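Local coordinates for shikimate 5-dehydrogenase (Mycobacterium fortuitum subsp. fortuitum DSM 46621, PDB 4XIJ), which probably catalyses the NADP-dependent interconversion of 3-dehydroshikimate and shikimate, the fourth step of the chorismate pathway to aromatic amino acids, at residues Q86-A91 / R109-D114; F78-F83 / G95-L100; G117-L122 / V142-E147; T99-P104 / E258-M263. All blocks are in the same frame, centred on the assembly; numbering follows the deposited sequence.

Contact 1 of 4, residues Q86-A91 / R109-D114; sequences QRTDRA and RADNTD
Arg90 reaches from the first turn of helix 89-94 to Asp111 at the end of strand 108-111. Its CB leads to CG, set between the backbone N and the carbonyl carbon (chi1 65°), from where the chain runs straight to NE. CG and CD pass beside Asp111 OD1, and NE then donates to that oxygen at 2.8 Å. Asn112 O lies over one guanidinium face, offset toward its rim. At the tip, NH2 binds Asp111 OD2 at 2.9 Å, completing a side-on salt bridge; both nitrogens meet the carboxylate on its syn side, with the oxygens near the guanidinium plane and the two planes 33° apart. NH2 also pairs with Asp116.

Asp111 OD1 has a second donor, Thr88 OG1, which comes from above the carboxylate plane at 2.7 Å. The same hydroxyl accepts from Ala91 N at 3.2 Å, so Thr88 caps the helix while tying it to the strand. OD2 is held further by Gln259. Upstream the backbones pair as parallel strands, with Ala110 N to Gln86 O at 2.8 Å and Thr88 N to Ala110 O at 3.0 Å. Strand 86-87 is an outermost strand of the substrate-binding domain's mixed sheet, and an N-capped helix follows it.

Contact 2 of 4, residues F78-F83 / G95-L100; sequences FAALEF and GSANTL. With SO4 (sulfate ion), chain E.
In the substrate-binding domain, helix 77-83 packs on one side of the mixed sheet, and here it meets the segment that leads into strand 99-102. Phe78 stands at the outer end. In the conformer described, one of two for this exposed ring, Ser96 CB lies over one face, a CH-pi contact 4.1 Å from the Phe78 centroid, and Gly95 O approaches obliquely. One turn on, Leu81 carries CG anti to its backbone N (chi1 -177°), which brings CD2 against the Gly95 peptide, 3.5 Å from Gly95 C. Gly95, just past helix 89-94, has a positive phi of 101°, at which a CB would collide with the preceding carbonyl O.

Deeper in, the small Ala80 and Ala97 approach closely, their CB atoms 4.2 Å apart, and Leu81 CB lies 4.1 Å from Ala97 CB. Ala97, still in the loop, and Leu100, in the mixed sheet, face the helix, while Asn98 and Thr99 between them point away. Leu100 spreads its two methyls over Ala80, CD1 lying 4.0 Å from Ala80 CB and CD2 meeting Ala80 O. Phe83 CD2 touches Leu100 CD1 more loosely, its ring also meeting Trp108. Away from the helix, Asn98 ND2 donates to sulfate O4 at 3.1 Å; Lys77 and Thr73 bind the same ion, which probably comes from the crystallisation liquor but may mark an anion-binding pocket. Asn98 OD1 accepts from Thr99 OG1 and Thr113 N.

Contact 3 of 4, residues G117-L122 / V142-E147; sequences GVTGAL and VVALAE
Val118 and Ala144 meet head-on between helices 114-122 and 138-147, both with their CB atoms directed at the opposite helix. The methyl of Ala144 lies 3.5 Å from Val118 CB and equally near Val118 CG1, the branch that stands anti to the backbone N (chi1 170°). Consistent with the small Ala144, the local axes approach to 8.7 Å while crossing at -51°.

Thr119 lies beside this pair and turns its methyl, not its hydroxyl, to the neighbour: CG2 rests 3.6 Å from Ala144 O and 3.7 Å from Ala144 CB. Its OG1 instead makes a weak hydrogen bond with Val115 O. Farther along, the leucines approach at a slant through their branch ends, Leu122 CD1 touching Leu145 CD2 at 4.0 Å. At the outer margin Glu147 extends its chain past Thr119, with OE1 4.1 Å from CG2.

Helix 114-122 follows strand 108-111 of the mixed sheet and helix 138-147 follows strand 128-132 of the parallel sheet, consistent with a Rossmann-type NADP-binding domain, so the contact joins elements that follow the two sheets. It is held by van der Waals packing through methyl and methine contacts, one methyl also resting on a backbone carbonyl, with no polar pairing across the segments.

Contact 4 of 4, residues T99-P104 / E258-M263; sequences TLVRMP and EQFTGM
Strand 99-102 passes the last turns of helix 246-261 with Val101 and Phe260 as the nearest pair of CA atoms, 6.5 Å apart, and no hydrogen bond between the segments. Val101 is central. Its CG1 stands anti to the backbone N (chi1 -176°) and faces Gln259 O at 3.8 Å, while CG2 lies between two side chains of the helix, 3.3 Å from Gln259 OE1 and 3.9 Å from Phe260 CE1.

The phenyl ring comes to the strand by its edge. Val101 CG2 and Thr99 CG2 both lie near the ring plane, the latter 3.8 Å from Phe260 CE1, and Leu100 O approaches the same carbon obliquely. The ring also meets His32 and Tyr36, both of helix 28-38.

Gln259 crosses Val101 at about a right angle, its chain extended beyond CG to carry the amide past the valine. The amide is used at both ends: OE1 accepts from Arg109 NH2 and NE2 donates to Asp111 OD2, both on the neighbouring strand 108-111. Thr99 turns its hydroxyl to Gln256, one turn earlier in the helix.

Past Thr261 the helix ends at Gly262, which has a positive phi of 71°. Thr261 OG1 accepts from Met263 N at 3.1 Å, an ST turn. A helix from the C-terminal part of the chain returning to pack on the sheet of the substrate-binding domain is consistent with the two-domain shikimate dehydrogenase fold.

Overall arrangement
Contacts 1, 2 and 4 gather round neighbouring strands 99-102 and 108-111 of the mixed sheet. Contact 1 adds the edge strand, contact 2 packs a helix against one face and contact 4 brings helix 246-261 to the other. The centres of contacts 1 and 2 are about 7 Å apart, joined by Asp111 N to Thr99 O at 2.9 Å; those of contacts 1 and 4 are about 12 Å apart. Contact 3 stands away, yet reaches contact 1 where Glu147 OE2 lies 3.6 Å from Arg90 CB. The sulfate, probably from the crystallisation liquor, is held by Asn98, Lys77 and Thr73 near Asp114, probably in the shikimate pocket as in relatives.

Contact 1 of 4, residues Q86-A91 / R109-D114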
loop_
_atom_site.group_PDB
_atom_site.type_symbol
_atom_site.label_atom_id
_atom_site.label_comp_id
_atom_site.label_asym_id
_atom_site.label_seq_id
_atom_site.Cartn_x
_atom_site.Cartn_y
_atom_site.Cartn_z
ATOM N N GLN A 86 -19.605 5.965 1.290
ATOM C CA GLN A 86 -19.585 4.566 0.925
ATOM C C GLN A 86 -18.157 4.070 1.127
ATOM O O GLN A 86 -17.214 4.847 0.940
ATOM C CB GLN A 86 -20.056 4.403 -0.522
ATOM C CG GLN A 86 -21.479 5.007 -0.730
ATOM C CD GLN A 86 -21.811 5.427 -2.188
ATOM O OE1 GLN A 86 -21.648 4.654 -3.107
ATOM N NE2 GLN A 86 -22.286 6.661 -2.366
ATOM N N ARG A 87 -17.974 2.814 1.524
ATOM C CA ARG A 87 -16.622 2.313 1.621
ATOM C C ARG A 87 -16.581 0.872 1.262
ATOM O O ARG A 87 -17.529 0.132 1.496
ATOM C CB ARG A 87 -16.013 2.470 2.991
ATOM C CG ARG A 87 -16.862 2.076 4.115
ATOM C CD ARG A 87 -17.369 3.372 4.833
ATOM N NE ARG A 87 -17.878 3.061 6.174
ATOM C CZ ARG A 87 -18.983 2.342 6.417
ATOM N NH1 ARG A 87 -19.717 1.865 5.412
ATOM N NH2 ARG A 87 -19.357 2.089 7.672
ATOM N N THR A 88 -15.463 0.457 0.710
ATOM C CA THR A 88 -15.307 -0.956 0.395
ATOM C C THR A 88 -15.108 -1.770 1.670
ATOM O O THR A 88 -14.636 -1.254 2.699
ATOM C CB THR A 88 -14.111 -1.203 -0.550
ATOM O OG1 THR A 88 -12.908 -0.805 0.111
ATOM C CG2 THR A 88 -14.268 -0.430 -1.847
ATOM N N ASP A 89 -15.456 -3.033 1.605
ATOM C CA ASP A 89 -15.224 -3.923 2.742
ATOM C C ASP A 89 -13.731 -3.977 3.111
ATOM O O ASP A 89 -13.380 -3.993 4.292
ATOM C CB ASP A 89 -15.699 -5.347 2.453
ATOM C CG ASP A 89 -17.198 -5.467 2.328
ATOM O OD1 ASP A 89 -17.927 -4.538 2.733
ATOM O OD2 ASP A 89 -17.657 -6.524 1.841
ATOM N N ARG A 90 -12.829 -3.996 2.114
ATOM C CA ARG A 90 -11.429 -4.103 2.479
ATOM C C ARG A 90 -10.894 -2.817 3.138
ATOM O O ARG A 90 -10.084 -2.920 4.034
ATOM C CB ARG A 90 -10.578 -4.494 1.277
ATOM C CG ARG A 90 -10.546 -3.426 0.161
ATOM C CD ARG A 90 -9.792 -4.032 -1.038
ATOM N NE ARG A 90 -9.608 -2.999 -2.061
ATOM C CZ ARG A 90 -8.724 -3.099 -3.050
ATOM N NH1 ARG A 90 -7.945 -4.194 -3.137
ATOM N NH2 ARG A 90 -8.600 -2.098 -3.923
ATOM N N ALA A 91 -11.407 -1.640 2.764
ATOM C CA ALA A 91 -11.006 -0.404 3.456
ATOM C C ALA A 91 -11.472 -0.479 4.904
ATOM O O ALA A 91 -10.727 -0.070 5.826
ATOM C CB ALA A 91 -11.604 0.829 2.775
ATOM N N ARG A 109 -16.768 7.269 -2.559
ATOM C CA ARG A 109 -16.496 5.917 -2.092
ATOM C C ARG A 109 -15.025 5.783 -1.664
ATOM O O ARG A 109 -14.105 6.061 -2.460
ATOM C CB ARG A 109 -16.837 4.898 -3.195
ATOM C CG ARG A 109 -16.645 3.413 -2.765
ATOM C CD ARG A 109 -16.983 2.460 -3.963
ATOM N NE ARG A 109 -15.909 2.537 -4.959
ATOM C CZ ARG A 109 -16.086 2.706 -6.275
ATOM N NH1 ARG A 109 -17.307 2.781 -6.807
ATOM N NH2 ARG A 109 -15.025 2.796 -7.076
ATOM N N ALA A 110 -14.804 5.330 -0.431
ATOM C CA ALA A 110 -13.473 5.084 0.079
ATOM C C ALA A 110 -12.970 3.690 -0.244
ATOM O O ALA A 110 -13.713 2.723 -0.110
ATOM C CB ALA A 110 -13.433 5.241 1.581
ATOM N N ASP A 111 -11.708 3.585 -0.653
ATOM C CA ASP A 111 -11.115 2.271 -0.849
ATOM C C ASP A 111 -9.697 2.305 -0.316
ATOM O O ASP A 111 -9.139 3.393 -0.028
ATOM C CB ASP A 111 -11.141 1.856 -2.337
ATOM C CG ASP A 111 -10.815 0.377 -2.587
ATOM O OD1 ASP A 111 -10.845 -0.469 -1.652
ATOM O OD2 ASP A 111 -10.567 0.050 -3.773
ATOM N N ASN A 112 -9.117 1.126 -0.165
ATOM C CA ASN A 112 -7.719 1.048 0.228
ATOM C C ASN A 112 -6.925 0.257 -0.803
ATOM O O ASN A 112 -7.006 -0.963 -0.832
ATOM C CB ASN A 112 -7.584 0.423 1.637
ATOM C CG ASN A 112 -6.178 0.567 2.158
ATOM O OD1 ASN A 112 -5.231 0.114 1.478
ATOM N ND2 ASN A 112 -5.998 1.229 3.330
ATOM N N THR A 113 -6.189 0.951 -1.679
ATOM C CA THR A 113 -5.428 0.226 -2.670
ATOM C C THR A 113 -3.995 -0.059 -2.212
ATOM O O THR A 113 -3.241 -0.683 -2.946
ATOM C CB THR A 113 -5.386 0.957 -4.021
ATOM O OG1 THR A 113 -4.546 2.130 -3.907
ATOM C CG2 THR A 113 -6.809 1.299 -4.490
ATOM N N ASP A 114 -3.636 0.329 -0.971
ATOM C CA ASP A 114 -2.375 -0.154 -0.383
ATOM C C ASP A 114 -2.437 -1.694 -0.318
ATOM O O ASP A 114 -1.396 -2.366 -0.437
ATOM C CB ASP A 114 -2.116 0.471 1.001
ATOM C CG ASP A 114 -1.899 1.952 0.920
ATOM O OD1 ASP A 114 -1.178 2.392 0.020
ATOM O OD2 ASP A 114 -2.434 2.698 1.744
#

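Contact 2 of 4, residues F78-F83 / G95-L100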
loop_
_atom_site.group_PDB
_atom_site.type_symbol
_atom_site.label_atom_id
_atom_site.label_comp_id
_atom_site.label_asym_id
_atom_site.label_seq_id
_atom_site.Cartn_x
_atom_site.Cartn_y
_atom_site.Cartn_z
ATOM N N PHE A 78 -7.319 7.788 7.794
ATOM C CA PHE A 78 -8.435 7.479 8.682
ATOM C C PHE A 78 -9.572 8.459 8.393
ATOM O O PHE A 78 -10.740 8.084 8.300
ATOM C CB PHE A 78 -7.960 7.512 10.149
ATOM C CG PHE A 78 -6.844 6.556 10.415
ATOM C CD1 PHE A 78 -7.117 5.216 10.569
ATOM C CD2 PHE A 78 -5.522 6.971 10.444
ATOM C CE1 PHE A 78 -6.118 4.305 10.748
ATOM C CE2 PHE A 78 -4.511 6.047 10.629
ATOM C CZ PHE A 78 -4.811 4.720 10.776
ATOM N N ALA A 79 -9.197 9.723 8.264
ATOM C CA ALA A 79 -10.192 10.750 7.984
ATOM C C ALA A 79 -10.914 10.483 6.666
ATOM O O ALA A 79 -12.119 10.776 6.546
ATOM C CB ALA A 79 -9.552 12.092 7.933
ATOM N N ALA A 80 -10.192 9.986 5.668
ATOM C CA ALA A 80 -10.834 9.684 4.411
ATOM C C ALA A 80 -11.875 8.590 4.544
ATOM O O ALA A 80 -12.951 8.686 3.960
ATOM C CB ALA A 80 -9.780 9.278 3.385
ATOM N N LEU A 81 -11.555 7.555 5.301
ATOM C CA LEU A 81 -12.527 6.480 5.533
ATOM C C LEU A 81 -13.782 7.003 6.256
ATOM O O LEU A 81 -14.924 6.623 5.930
ATOM C CB LEU A 81 -11.875 5.371 6.365
ATOM C CG LEU A 81 -12.779 4.140 6.621
ATOM C CD1 LEU A 81 -13.142 3.464 5.287
ATOM C CD2 LEU A 81 -12.045 3.184 7.533
ATOM N N GLU A 82 -13.570 7.863 7.252
ATOM C CA GLU A 82 -14.681 8.459 8.002
ATOM C C GLU A 82 -15.509 9.411 7.173
ATOM O O GLU A 82 -16.706 9.545 7.389
ATOM C CB GLU A 82 -14.166 9.203 9.232
ATOM C CG GLU A 82 -13.581 8.298 10.248
ATOM C CD GLU A 82 -14.096 8.601 11.642
ATOM O OE1 GLU A 82 -14.903 7.807 12.196
ATOM O OE2 GLU A 82 -13.694 9.653 12.185
ATOM N N PHE A 83 -14.876 10.090 6.226
ATOM C CA PHE A 83 -15.562 11.119 5.441
ATOM C C PHE A 83 -16.529 10.480 4.437
ATOM O O PHE A 83 -17.645 10.993 4.196
ATOM C CB PHE A 83 -14.545 12.004 4.690
ATOM C CG PHE A 83 -15.158 12.730 3.549
ATOM C CD1 PHE A 83 -15.878 13.922 3.752
ATOM C CD2 PHE A 83 -15.056 12.223 2.275
ATOM C CE1 PHE A 83 -16.546 14.525 2.680
ATOM C CE2 PHE A 83 -15.684 12.830 1.214
ATOM C CZ PHE A 83 -16.419 14.003 1.405
ATOM N N GLY A 95 -9.031 -0.440 8.048
ATOM C CA GLY A 95 -9.272 0.596 9.033
ATOM C C GLY A 95 -8.881 1.971 8.495
ATOM O O GLY A 95 -8.884 2.929 9.246
ATOM N N SER A 96 -8.605 2.098 7.197
ATOM C CA SER A 96 -8.206 3.402 6.659
ATOM C C SER A 96 -8.372 3.324 5.151
ATOM O O SER A 96 -8.474 2.239 4.598
ATOM C CB SER A 96 -6.734 3.760 7.039
ATOM O OG SER A 96 -5.843 2.973 6.255
ATOM N N ALA A 97 -8.373 4.483 4.491
ATOM C CA ALA A 97 -8.548 4.568 3.043
ATOM C C ALA A 97 -7.506 5.467 2.393
ATOM O O ALA A 97 -7.281 6.607 2.854
ATOM C CB ALA A 97 -9.968 5.094 2.690
ATOM N N ASN A 98 -6.882 4.984 1.318
ATOM C CA ASN A 98 -5.961 5.844 0.590
ATOM C C ASN A 98 -6.546 6.355 -0.729
ATOM O O ASN A 98 -5.825 6.928 -1.534
ATOM C CB ASN A 98 -4.644 5.107 0.306
ATOM C CG ASN A 98 -4.794 4.090 -0.831
ATOM O OD1 ASN A 98 -5.879 3.565 -1.034
ATOM N ND2 ASN A 98 -3.736 3.843 -1.591
ATOM N N THR A 99 -7.845 6.142 -0.932
ATOM C CA THR A 99 -8.496 6.426 -2.209
ATOM C C THR A 99 -9.911 6.873 -1.967
ATOM O O THR A 99 -10.633 6.255 -1.170
ATOM C CB THR A 99 -8.550 5.186 -3.130
ATOM O OG1 THR A 99 -7.234 4.624 -3.284
ATOM C CG2 THR A 99 -9.087 5.547 -4.557
ATOM N N LEU A 100 -10.297 7.953 -2.649
ATOM C CA LEU A 100 -11.700 8.419 -2.630
ATOM C C LEU A 100 -12.146 8.552 -4.060
ATOM O O LEU A 100 -11.476 9.221 -4.845
ATOM C CB LEU A 100 -11.834 9.749 -1.887
ATOM C CG LEU A 100 -11.625 9.676 -0.369
ATOM C CD1 LEU A 100 -11.429 11.088 0.207
ATOM C CD2 LEU A 100 -12.804 8.940 0.267
HETATM S S SO4 E . -0.096 5.982 -0.170
HETATM O O1 SO4 E . 1.108 5.391 -0.812
HETATM O O2 SO4 E . 0.350 6.495 1.163
HETATM O O3 SO4 E . -0.664 7.115 -0.958
HETATM O O4 SO4 E . -1.134 4.945 -0.241
#

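Contact 3 of 4, residues G117-L122 / V142-E147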
loop_
_atom_site.group_PDB
_atom_site.type_symbol
_atom_site.label_atom_id
_atom_site.label_comp_id
_atom_site.label_asym_id
_atom_site.label_seq_id
_atom_site.Cartn_x
_atom_site.Cartn_y
_atom_site.Cartn_z
ATOM N N GLY A 117 -1.214 -2.842 -3.496
ATOM C CA GLY A 117 0.231 -2.696 -3.527
ATOM C C GLY A 117 0.932 -3.994 -3.130
ATOM O O GLY A 117 1.892 -4.447 -3.795
ATOM N N VAL A 118 0.461 -4.613 -2.051
ATOM C CA VAL A 118 1.122 -5.810 -1.568
ATOM C C VAL A 118 0.645 -7.039 -2.350
ATOM O O VAL A 118 1.483 -7.867 -2.747
ATOM C CB VAL A 118 0.847 -5.981 -0.063
ATOM C CG1 VAL A 118 1.324 -7.372 0.466
ATOM C CG2 VAL A 118 1.497 -4.863 0.705
ATOM N N THR A 119 -0.662 -7.195 -2.600
ATOM C CA THR A 119 -1.071 -8.416 -3.337
ATOM C C THR A 119 -0.500 -8.429 -4.758
ATOM O O THR A 119 -0.101 -9.482 -5.262
ATOM C CB THR A 119 -2.636 -8.588 -3.432
ATOM O OG1 THR A 119 -3.182 -7.477 -4.166
ATOM C CG2 THR A 119 -3.294 -8.620 -2.036
ATOM N N GLY A 120 -0.441 -7.251 -5.375
ATOM C CA GLY A 120 0.052 -7.117 -6.735
ATOM C C GLY A 120 1.562 -7.321 -6.771
ATOM O O GLY A 120 2.088 -7.982 -7.691
ATOM N N ALA A 121 2.290 -6.702 -5.832
ATOM C CA ALA A 121 3.762 -6.814 -5.875
ATOM C C ALA A 121 4.240 -8.227 -5.586
ATOM O O ALA A 121 5.202 -8.703 -6.197
ATOM C CB ALA A 121 4.388 -5.823 -4.862
ATOM N N LEU A 122 3.592 -8.894 -4.634
ATOM C CA LEU A 122 4.031 -10.225 -4.236
ATOM C C LEU A 122 3.533 -11.329 -5.160
ATOM O O LEU A 122 4.215 -12.335 -5.360
ATOM C CB LEU A 122 3.540 -10.517 -2.830
ATOM C CG LEU A 122 4.509 -10.355 -1.691
ATOM C CD1 LEU A 122 3.803 -10.743 -0.365
ATOM C CD2 LEU A 122 5.758 -11.274 -1.891
ATOM N N VAL A 142 -1.126 -6.919 6.472
ATOM C CA VAL A 142 -1.844 -8.061 7.059
ATOM C C VAL A 142 -3.086 -8.414 6.228
ATOM O O VAL A 142 -3.294 -9.580 5.880
ATOM C CB VAL A 142 -2.249 -7.777 8.509
ATOM C CG1 VAL A 142 -3.226 -8.873 9.048
ATOM C CG2 VAL A 142 -0.978 -7.702 9.405
ATOM N N VAL A 143 -3.886 -7.394 5.871
ATOM C CA VAL A 143 -5.116 -7.652 5.123
ATOM C C VAL A 143 -4.745 -8.200 3.725
ATOM O O VAL A 143 -5.353 -9.157 3.291
ATOM C CB VAL A 143 -5.969 -6.382 5.032
ATOM C CG1 VAL A 143 -7.111 -6.514 4.016
ATOM C CG2 VAL A 143 -6.541 -5.997 6.437
ATOM N N ALA A 144 -3.708 -7.645 3.095
ATOM C CA ALA A 144 -3.257 -8.172 1.816
ATOM C C ALA A 144 -2.822 -9.614 1.909
ATOM O O ALA A 144 -3.155 -10.417 1.028
ATOM C CB ALA A 144 -2.121 -7.310 1.255
ATOM N N LEU A 145 -2.055 -9.961 2.951
ATOM C CA LEU A 145 -1.620 -11.349 3.061
ATOM C C LEU A 145 -2.825 -12.265 3.236
ATOM O O LEU A 145 -2.865 -13.369 2.635
ATOM C CB LEU A 145 -0.593 -11.496 4.206
ATOM C CG LEU A 145 0.762 -10.871 3.886
ATOM C CD1 LEU A 145 1.600 -10.836 5.212
ATOM C CD2 LEU A 145 1.501 -11.613 2.803
ATOM N N ALA A 146 -3.818 -11.836 4.030
ATOM C CA ALA A 146 -5.010 -12.658 4.175
ATOM C C ALA A 146 -5.731 -12.812 2.824
ATOM O O ALA A 146 -6.261 -13.885 2.512
ATOM C CB ALA A 146 -5.970 -12.077 5.203
ATOM N N GLU A 147 -5.742 -11.740 2.037
ATOM C CA GLU A 147 -6.372 -11.780 0.706
ATOM C C GLU A 147 -5.583 -12.646 -0.275
ATOM O O GLU A 147 -6.134 -13.125 -1.270
ATOM C CB GLU A 147 -6.512 -10.364 0.130
ATOM C CG GLU A 147 -7.573 -9.540 0.842
ATOM C CD GLU A 147 -7.815 -8.266 0.126
ATOM O OE1 GLU A 147 -7.153 -8.039 -0.910
ATOM O OE2 GLU A 147 -8.716 -7.528 0.547
#

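Contact 4 of 4, residues T99-P104 / E258-M263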
loop_
_atom_site.group_PDB
_atom_site.type_symbol
_atom_site.label_atom_id
_atom_site.label_comp_id
_atom_site.label_asym_id
_atom_site.label_seq_id
_atom_site.Cartn_x
_atom_site.Cartn_y
_atom_site.Cartn_z
ATOM N N THR A 99 -7.845 6.142 -0.932
ATOM C CA THR A 99 -8.496 6.426 -2.209
ATOM C C THR A 99 -9.911 6.873 -1.967
ATOM O O THR A 99 -10.633 6.255 -1.170
ATOM C CB THR A 99 -8.550 5.186 -3.130
ATOM O OG1 THR A 99 -7.234 4.624 -3.284
ATOM C CG2 THR A 99 -9.087 5.547 -4.557
ATOM N N LEU A 100 -10.297 7.953 -2.649
ATOM C CA LEU A 100 -11.700 8.419 -2.630
ATOM C C LEU A 100 -12.146 8.552 -4.060
ATOM O O LEU A 100 -11.476 9.221 -4.845
ATOM C CB LEU A 100 -11.834 9.749 -1.887
ATOM C CG LEU A 100 -11.625 9.676 -0.369
ATOM C CD1 LEU A 100 -11.429 11.088 0.207
ATOM C CD2 LEU A 100 -12.804 8.940 0.267
ATOM N N VAL A 101 -13.228 7.857 -4.405
ATOM C CA VAL A 101 -13.693 7.874 -5.792
ATOM C C VAL A 101 -15.080 8.492 -5.871
ATOM O O VAL A 101 -15.973 8.094 -5.126
ATOM C CB VAL A 101 -13.757 6.461 -6.418
ATOM C CG1 VAL A 101 -14.168 6.559 -7.952
ATOM C CG2 VAL A 101 -12.409 5.788 -6.267
ATOM N N ARG A 102 -15.297 9.425 -6.796
ATOM C CA ARG A 102 -16.631 9.968 -6.972
ATOM C C ARG A 102 -17.570 8.912 -7.630
ATOM O O ARG A 102 -17.232 8.252 -8.638
ATOM C CB ARG A 102 -16.564 11.229 -7.819
ATOM C CG ARG A 102 -17.788 12.182 -7.644
ATOM C CD ARG A 102 -17.809 12.686 -6.227
ATOM N NE ARG A 102 -18.634 13.864 -5.990
ATOM C CZ ARG A 102 -18.281 15.110 -6.336
ATOM N NH1 ARG A 102 -19.097 16.122 -6.051
ATOM N NH2 ARG A 102 -17.130 15.356 -6.989
ATOM N N MET A 103 -18.725 8.732 -7.003
ATOM C CA MET A 103 -19.748 7.801 -7.477
ATOM C C MET A 103 -20.610 8.447 -8.512
ATOM O O MET A 103 -20.706 9.697 -8.537
ATOM C CB MET A 103 -20.586 7.314 -6.302
ATOM C CG MET A 103 -19.847 6.397 -5.338
ATOM S SD MET A 103 -19.162 4.961 -6.176
ATOM C CE MET A 103 -17.546 5.603 -6.549
ATOM N N PRO A 104 -21.245 7.622 -9.407
ATOM C CA PRO A 104 -21.999 8.239 -10.508
ATOM C C PRO A 104 -23.079 9.233 -10.047
ATOM O O PRO A 104 -23.393 10.159 -10.773
ATOM C CB PRO A 104 -22.668 7.056 -11.232
ATOM C CG PRO A 104 -22.041 5.767 -10.705
ATOM C CD PRO A 104 -21.252 6.136 -9.444
ATOM N N GLU A 258 -7.755 2.769 -12.565
ATOM C CA GLU A 258 -8.884 2.068 -13.134
ATOM C C GLU A 258 -10.188 2.607 -12.540
ATOM O O GLU A 258 -11.190 2.799 -13.263
ATOM C CB GLU A 258 -8.747 0.564 -12.922
ATOM C CG GLU A 258 -7.579 0.042 -13.708
ATOM C CD GLU A 258 -7.555 -1.475 -13.770
ATOM O OE1 GLU A 258 -8.339 -2.144 -13.052
ATOM O OE2 GLU A 258 -6.726 -2.019 -14.540
ATOM N N GLN A 259 -10.215 2.847 -11.231
ATOM C CA GLN A 259 -11.432 3.369 -10.637
ATOM C C GLN A 259 -11.759 4.794 -11.088
ATOM O O GLN A 259 -12.950 5.153 -11.222
ATOM C CB GLN A 259 -11.340 3.322 -9.103
ATOM C CG GLN A 259 -11.363 1.868 -8.595
ATOM C CD GLN A 259 -11.413 1.788 -7.087
ATOM O OE1 GLN A 259 -12.218 2.461 -6.458
ATOM N NE2 GLN A 259 -10.545 0.974 -6.486
ATOM N N PHE A 260 -10.726 5.628 -11.281
ATOM C CA PHE A 260 -10.999 7.025 -11.657
ATOM C C PHE A 260 -11.427 7.121 -13.130
ATOM O O PHE A 260 -12.267 7.963 -13.477
ATOM C CB PHE A 260 -9.781 7.940 -11.485
ATOM C CG PHE A 260 -9.282 8.160 -10.037
ATOM C CD1 PHE A 260 -9.819 7.474 -8.932
ATOM C CD2 PHE A 260 -8.230 9.069 -9.808
ATOM C CE1 PHE A 260 -9.311 7.682 -7.647
ATOM C CE2 PHE A 260 -7.703 9.281 -8.503
ATOM C CZ PHE A 260 -8.256 8.580 -7.430
ATOM N N THR A 261 -10.801 6.325 -13.998
ATOM C CA THR A 261 -11.019 6.498 -15.457
ATOM C C THR A 261 -11.991 5.529 -16.059
ATOM O O THR A 261 -12.463 5.763 -17.161
ATOM C CB THR A 261 -9.712 6.345 -16.271
ATOM O OG1 THR A 261 -9.249 4.994 -16.141
ATOM C CG2 THR A 261 -8.662 7.320 -15.762
ATOM N N GLY A 262 -12.250 4.430 -15.360
ATOM C CA GLY A 262 -13.041 3.342 -15.926
ATOM C C GLY A 262 -12.354 2.538 -17.021
ATOM O O GLY A 262 -13.015 1.733 -17.696
ATOM N N MET A 263 -11.053 2.746 -17.202
ATOM C CA MET A 263 -10.279 2.084 -18.253
ATOM C C MET A 263 -9.222 1.175 -17.616
ATOM O O MET A 263 -8.739 1.450 -16.508
ATOM C CB MET A 263 -9.629 3.132 -19.161
ATOM C CG MET A 263 -10.591 4.277 -19.497
ATOM S SD MET A 263 -9.803 5.625 -20.404
ATOM C CE MET A 263 -9.620 4.654 -21.850
#